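Local coordinates for galactose-binding like protein (Bacteroides thetaiotaomicron, PDB 7M1A), which is a SusE-like, calcium-binding protein whose C-terminal galactose-binding-like domain, the part in this chain, probably takes part in carbohydrate recognition, at residues 1-6 with 60-65; 66-71 with 110-115. All coordinates share one frame; numbering follows the deposited sequence.

Interaction 1 (1-6 with 60-65); sequences MELDKT and FDLGVL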
# COMPACT_ATOMS: atom_id res chain seq x y z
N MSE A 1 -20.39 -9.29 -13.96
CA MSE A 1 -19.97 -7.88 -13.72
C MSE A 1 -18.48 -7.76 -13.47
O MSE A 1 -17.90 -8.67 -12.87
CB MSE A 1 -20.72 -7.24 -12.53
CG MSE A 1 -20.30 -7.62 -11.08
SE MSE A 1 -21.12 -6.33 -9.83
CE MSE A 1 -19.78 -4.90 -9.59
N GLU A 2 -17.89 -6.66 -13.95
CA GLU A 2 -16.53 -6.35 -13.59
C GLU A 2 -16.55 -5.89 -12.13
O GLU A 2 -17.31 -5.00 -11.72
CB GLU A 2 -15.99 -5.27 -14.53
CG GLU A 2 -14.58 -4.90 -14.15
CD GLU A 2 -13.90 -3.94 -15.12
OE1 GLU A 2 -14.18 -4.01 -16.35
OE2 GLU A 2 -13.03 -3.23 -14.62
N LEU A 3 -15.63 -6.42 -11.33
CA LEU A 3 -15.59 -5.96 -9.94
C LEU A 3 -15.09 -4.52 -9.88
O LEU A 3 -14.25 -4.11 -10.70
CB LEU A 3 -14.67 -6.86 -9.12
CG LEU A 3 -15.07 -8.34 -8.97
CD1 LEU A 3 -14.24 -9.02 -7.86
CD2 LEU A 3 -16.58 -8.55 -8.70
N ASP A 4 -15.64 -3.72 -8.98
CA ASP A 4 -15.40 -2.30 -8.87
C ASP A 4 -13.99 -2.06 -8.30
O ASP A 4 -13.73 -2.26 -7.10
CB ASP A 4 -16.47 -1.68 -7.96
CG ASP A 4 -16.34 -0.16 -7.88
OD1 ASP A 4 -15.37 0.40 -8.38
OD2 ASP A 4 -17.27 0.45 -7.22
N LYS A 5 -13.09 -1.66 -9.20
CA LYS A 5 -11.68 -1.44 -8.84
C LYS A 5 -11.47 -0.28 -7.87
O LYS A 5 -10.45 -0.27 -7.18
CB LYS A 5 -10.80 -1.23 -10.08
CG LYS A 5 -10.72 -2.47 -10.94
CD LYS A 5 -10.01 -2.21 -12.25
CE LYS A 5 -9.76 -3.51 -13.01
NZ LYS A 5 -9.12 -3.26 -14.32
N THR A 6 -12.50 0.61 -7.75
CA THR A 6 -12.36 1.70 -6.79
C THR A 6 -12.29 1.21 -5.35
O THR A 6 -11.80 1.94 -4.48
CB THR A 6 -13.40 2.82 -6.98
OG1 THR A 6 -14.66 2.28 -6.53
CG2 THR A 6 -13.45 3.40 -8.38
N PHE A 60 -3.62 -8.40 -2.05
CA PHE A 60 -4.55 -7.26 -2.10
C PHE A 60 -5.96 -7.72 -1.75
O PHE A 60 -6.21 -8.90 -1.61
CB PHE A 60 -4.49 -6.50 -3.42
CG PHE A 60 -4.79 -7.29 -4.65
CD1 PHE A 60 -3.81 -8.08 -5.24
CD2 PHE A 60 -6.06 -7.28 -5.26
CE1 PHE A 60 -4.04 -8.75 -6.46
CE2 PHE A 60 -6.30 -8.00 -6.47
CZ PHE A 60 -5.30 -8.71 -7.06
N ASP A 61 -6.85 -6.76 -1.54
CA ASP A 61 -8.21 -6.94 -1.07
C ASP A 61 -9.09 -6.44 -2.20
O ASP A 61 -8.95 -5.28 -2.66
CB ASP A 61 -8.33 -6.08 0.19
CG ASP A 61 -9.64 -6.09 0.93
OD1 ASP A 61 -10.65 -6.59 0.42
OD2 ASP A 61 -9.61 -5.63 2.11
N LEU A 62 -10.08 -7.24 -2.61
CA LEU A 62 -11.05 -6.84 -3.64
C LEU A 62 -12.10 -5.88 -3.08
O LEU A 62 -12.81 -5.24 -3.87
CB LEU A 62 -11.79 -8.07 -4.26
CG LEU A 62 -10.87 -9.13 -4.92
CD1 LEU A 62 -11.64 -10.40 -5.21
CD2 LEU A 62 -10.26 -8.56 -6.21
N GLY A 63 -12.21 -5.78 -1.74
CA GLY A 63 -13.19 -4.86 -1.19
C GLY A 63 -14.61 -5.42 -1.17
O GLY A 63 -15.51 -4.75 -0.69
N VAL A 64 -14.81 -6.63 -1.69
CA VAL A 64 -16.11 -7.29 -1.71
C VAL A 64 -15.80 -8.79 -1.61
O VAL A 64 -14.72 -9.23 -1.98
CB VAL A 64 -16.85 -6.99 -3.04
CG1 VAL A 64 -17.25 -5.52 -3.13
CG2 VAL A 64 -16.04 -7.47 -4.25
N LEU A 65 -16.80 -9.57 -1.16
CA LEU A 65 -16.77 -11.02 -1.25
C LEU A 65 -17.43 -11.41 -2.55
O LEU A 65 -18.62 -11.07 -2.78
CB LEU A 65 -17.53 -11.62 -0.04
CG LEU A 65 -17.57 -13.18 0.03
CD1 LEU A 65 -16.19 -13.82 0.22
CD2 LEU A 65 -18.50 -13.64 1.18
O HOH W 1 -14.72 -4.56 -5.82
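Leu3 reaches from the N-terminal arm to the corner where strand 56-66 bends, and a single methyl makes the contact: its CD1 lies 4.0 Å from CD1 of Leu62 and 4.3 Å from CG2 of Val64. In both leucines CG stands beside the backbone N and anti to the carbonyl carbon (chi1 -63° in Leu3, -58° in Leu62), and the two side chains slant across each other as their branches meet. Leu62 also packs on Phe8 and Phe175, which ties this apolar patch to the interior of the beta-sandwich expected of a galactose-binding-like domain. The arm runs along strand 169-176, bonded through the backbone of Leu3 to Phe175, and so bridges that strand and the corner at Gly63 and Val64. No direct hydrogen bond joins the segments; one water donates to Asp4 O and to Leu62 O, 2.8 Å from each. Farther along the arm, the carboxylate of Asp4 closes an Asx turn: OD1 takes Thr6 N (2.9 Å) and Thr6 OG1 (2.7 Å), both from the same face of its plane. At the strand corner Asp61 OD1 makes a second Asx turn, accepting from Gly63 N at 2.8 Å.

Interaction 2 (66-71 with 110-115); sequences AKLSRF and VKLLDM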
# COMPACT_ATOMS: atom_id res chain seq x y z
N ALA A 66 -16.65 -12.12 -3.40
CA ALA A 66 -17.16 -12.31 -4.74
C ALA A 66 -17.13 -13.78 -5.11
O ALA A 66 -16.11 -14.48 -4.86
CB ALA A 66 -16.23 -11.63 -5.75
N LYS A 67 -18.15 -14.10 -5.90
CA LYS A 67 -17.99 -15.40 -6.65
C LYS A 67 -17.29 -15.09 -7.99
O LYS A 67 -17.91 -14.40 -8.83
CB LYS A 67 -19.34 -16.11 -6.92
CG LYS A 67 -19.17 -17.46 -7.60
CD LYS A 67 -18.74 -18.57 -6.74
CE LYS A 67 -18.94 -19.91 -7.38
NZ LYS A 67 -18.44 -20.97 -6.48
N LEU A 68 -16.01 -15.46 -8.13
CA LEU A 68 -15.28 -14.99 -9.28
C LEU A 68 -15.69 -15.81 -10.51
O LEU A 68 -15.82 -17.03 -10.48
CB LEU A 68 -13.77 -15.18 -9.08
CG LEU A 68 -13.19 -14.31 -7.97
CD1 LEU A 68 -11.69 -14.59 -7.81
CD2 LEU A 68 -13.46 -12.85 -8.29
N SER A 69 -15.69 -15.12 -11.67
CA SER A 69 -15.99 -15.74 -12.96
C SER A 69 -14.81 -15.66 -13.94
O SER A 69 -14.51 -16.66 -14.63
CB SER A 69 -17.19 -15.13 -13.54
OG SER A 69 -16.99 -13.73 -13.77
N ARG A 70 -14.08 -14.52 -13.98
CA ARG A 70 -12.99 -14.39 -14.93
C ARG A 70 -11.89 -13.50 -14.35
O ARG A 70 -12.13 -12.67 -13.43
CB ARG A 70 -13.53 -13.78 -16.25
CG ARG A 70 -14.61 -14.61 -16.95
CD ARG A 70 -14.82 -14.19 -18.42
NE ARG A 70 -13.83 -14.69 -19.37
CZ ARG A 70 -12.79 -14.00 -19.81
NH1 ARG A 70 -12.75 -12.67 -19.62
NH2 ARG A 70 -11.87 -14.50 -20.60
N PHE A 71 -10.68 -13.70 -14.93
CA PHE A 71 -9.48 -12.96 -14.56
C PHE A 71 -8.72 -12.59 -15.82
O PHE A 71 -8.66 -13.42 -16.76
CB PHE A 71 -8.64 -13.78 -13.57
CG PHE A 71 -7.29 -13.20 -13.29
CD1 PHE A 71 -7.12 -12.14 -12.41
CD2 PHE A 71 -6.19 -13.65 -14.05
CE1 PHE A 71 -5.83 -11.67 -12.19
CE2 PHE A 71 -4.93 -13.19 -13.78
CZ PHE A 71 -4.75 -12.20 -12.87
N VAL A 110 -6.37 -20.53 -1.01
CA VAL A 110 -6.68 -21.55 -1.95
C VAL A 110 -6.24 -21.08 -3.33
O VAL A 110 -6.36 -19.91 -3.70
CB VAL A 110 -8.20 -21.86 -1.87
CG1 VAL A 110 -8.66 -22.84 -2.94
CG2 VAL A 110 -8.49 -22.53 -0.52
N LYS A 111 -5.68 -22.00 -4.12
CA LYS A 111 -5.17 -21.64 -5.44
C LYS A 111 -6.34 -21.65 -6.44
O LYS A 111 -7.04 -22.64 -6.56
CB LYS A 111 -4.07 -22.59 -5.93
CG LYS A 111 -3.47 -22.14 -7.29
CD LYS A 111 -2.23 -22.93 -7.69
CE LYS A 111 -2.52 -24.40 -7.93
NZ LYS A 111 -1.31 -25.04 -8.45
N LEU A 112 -6.57 -20.49 -7.05
CA LEU A 112 -7.74 -20.25 -7.91
C LEU A 112 -7.38 -20.58 -9.36
O LEU A 112 -8.19 -21.17 -10.11
CB LEU A 112 -8.21 -18.81 -7.77
CG LEU A 112 -8.71 -18.45 -6.35
CD1 LEU A 112 -8.83 -16.91 -6.45
CD2 LEU A 112 -10.11 -19.01 -6.14
N LEU A 113 -6.16 -20.18 -9.78
CA LEU A 113 -5.77 -20.28 -11.18
C LEU A 113 -4.27 -20.56 -11.30
O LEU A 113 -3.47 -19.92 -10.62
CB LEU A 113 -5.95 -18.94 -11.95
CG LEU A 113 -7.43 -18.49 -12.10
CD1 LEU A 113 -7.50 -17.03 -12.51
CD2 LEU A 113 -8.24 -19.39 -13.02
N ASP A 114 -3.96 -21.47 -12.25
CA ASP A 114 -2.58 -21.67 -12.73
C ASP A 114 -2.50 -20.95 -14.07
O ASP A 114 -3.26 -21.29 -15.00
CB ASP A 114 -2.33 -23.13 -13.09
CG ASP A 114 -2.33 -24.03 -11.89
OD1 ASP A 114 -1.49 -23.80 -11.05
OD2 ASP A 114 -3.27 -24.86 -11.75
N MSE A 115 -1.69 -19.90 -14.18
CA MSE A 115 -1.61 -19.09 -15.40
C MSE A 115 -0.29 -19.36 -16.10
O MSE A 115 0.78 -19.43 -15.50
CB MSE A 115 -1.71 -17.57 -15.09
CG MSE A 115 -2.96 -17.23 -14.33
SE MSE A 115 -4.63 -17.47 -15.38
CE MSE A 115 -4.29 -16.07 -16.71
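Phe71 and Leu113 make the tightest part of this contact, with Leu113 CD1 3.6 Å from Phe71 CB and 3.9 Å from Phe71 CG. The methyl thus sits at the root of the aromatic side chain, in an oblique position to the ring. Phe71 carries CG opposite its backbone N (chi1 171°), which places the ring where its CD2 is 4.1 Å from Met115 CE. That methyl of the selenomethionine lies at the ring edge, near the ring plane. Bends at chi2 and chi3 fold the Met115 chain back on itself, and its selenium, 5.5 Å from the ring centroid, makes an oblique Met-aromatic contact. Strands 70-74 and 110-116 belong to different sheets; the short parts 68-71 and 112-115 run nearly parallel, 11° apart, with only side chains between them: this is the facing-sheet interior of a beta-sandwich. A classic beta bulge sets Leu112 and Leu113 together opposite Val93 of strand 88-96, and both also point toward segment 66-71. Leu112 uses its CD1 to meet Leu68 CD1 at 3.9 Å, the two side chains crossing at about a right angle in a sparser, single-methyl contact. Phe175, Leu173 and Val93 also pack against Phe71, and an alanine here would probably open a gap between the sheets, taking the ring from Met115 CE and leaving Leu113 CD1 only the contact with CB. Away from this contact, Lys111 NZ and Asp114 OD1 form a salt bridge of 2.9 Å, which uses the syn lone pair of the carboxylate, and Asp114 is exposed to solvent. On segment 66-71, Arg70 points away from strand 110-116 and bonds Gln141 and Asn143 on strand 140-143.

In the fold
Interaction 2 is the core contact, all five of its touching residues being buried, whereas interaction 1 is only partly buried and lies farther from the centre of the chain, about 15 Å against 12 Å. The two follow one another along the chain, since strand 56-66 leads directly into strand 70-74; their centres are about 13 Å apart, and both reach the same sheet. Leu3 joins them: its CD1 packs at 3.9 Å on Ala66 CB and equally on Leu68 CD2, while Phe175 touches Leu62, Leu68 and Phe71. Their chemistry differs accordingly. Interaction 1 combines a small aliphatic patch with a water bridge between carbonyls, and interaction 2 joins facing sheets through purely apolar and Met-aromatic packing.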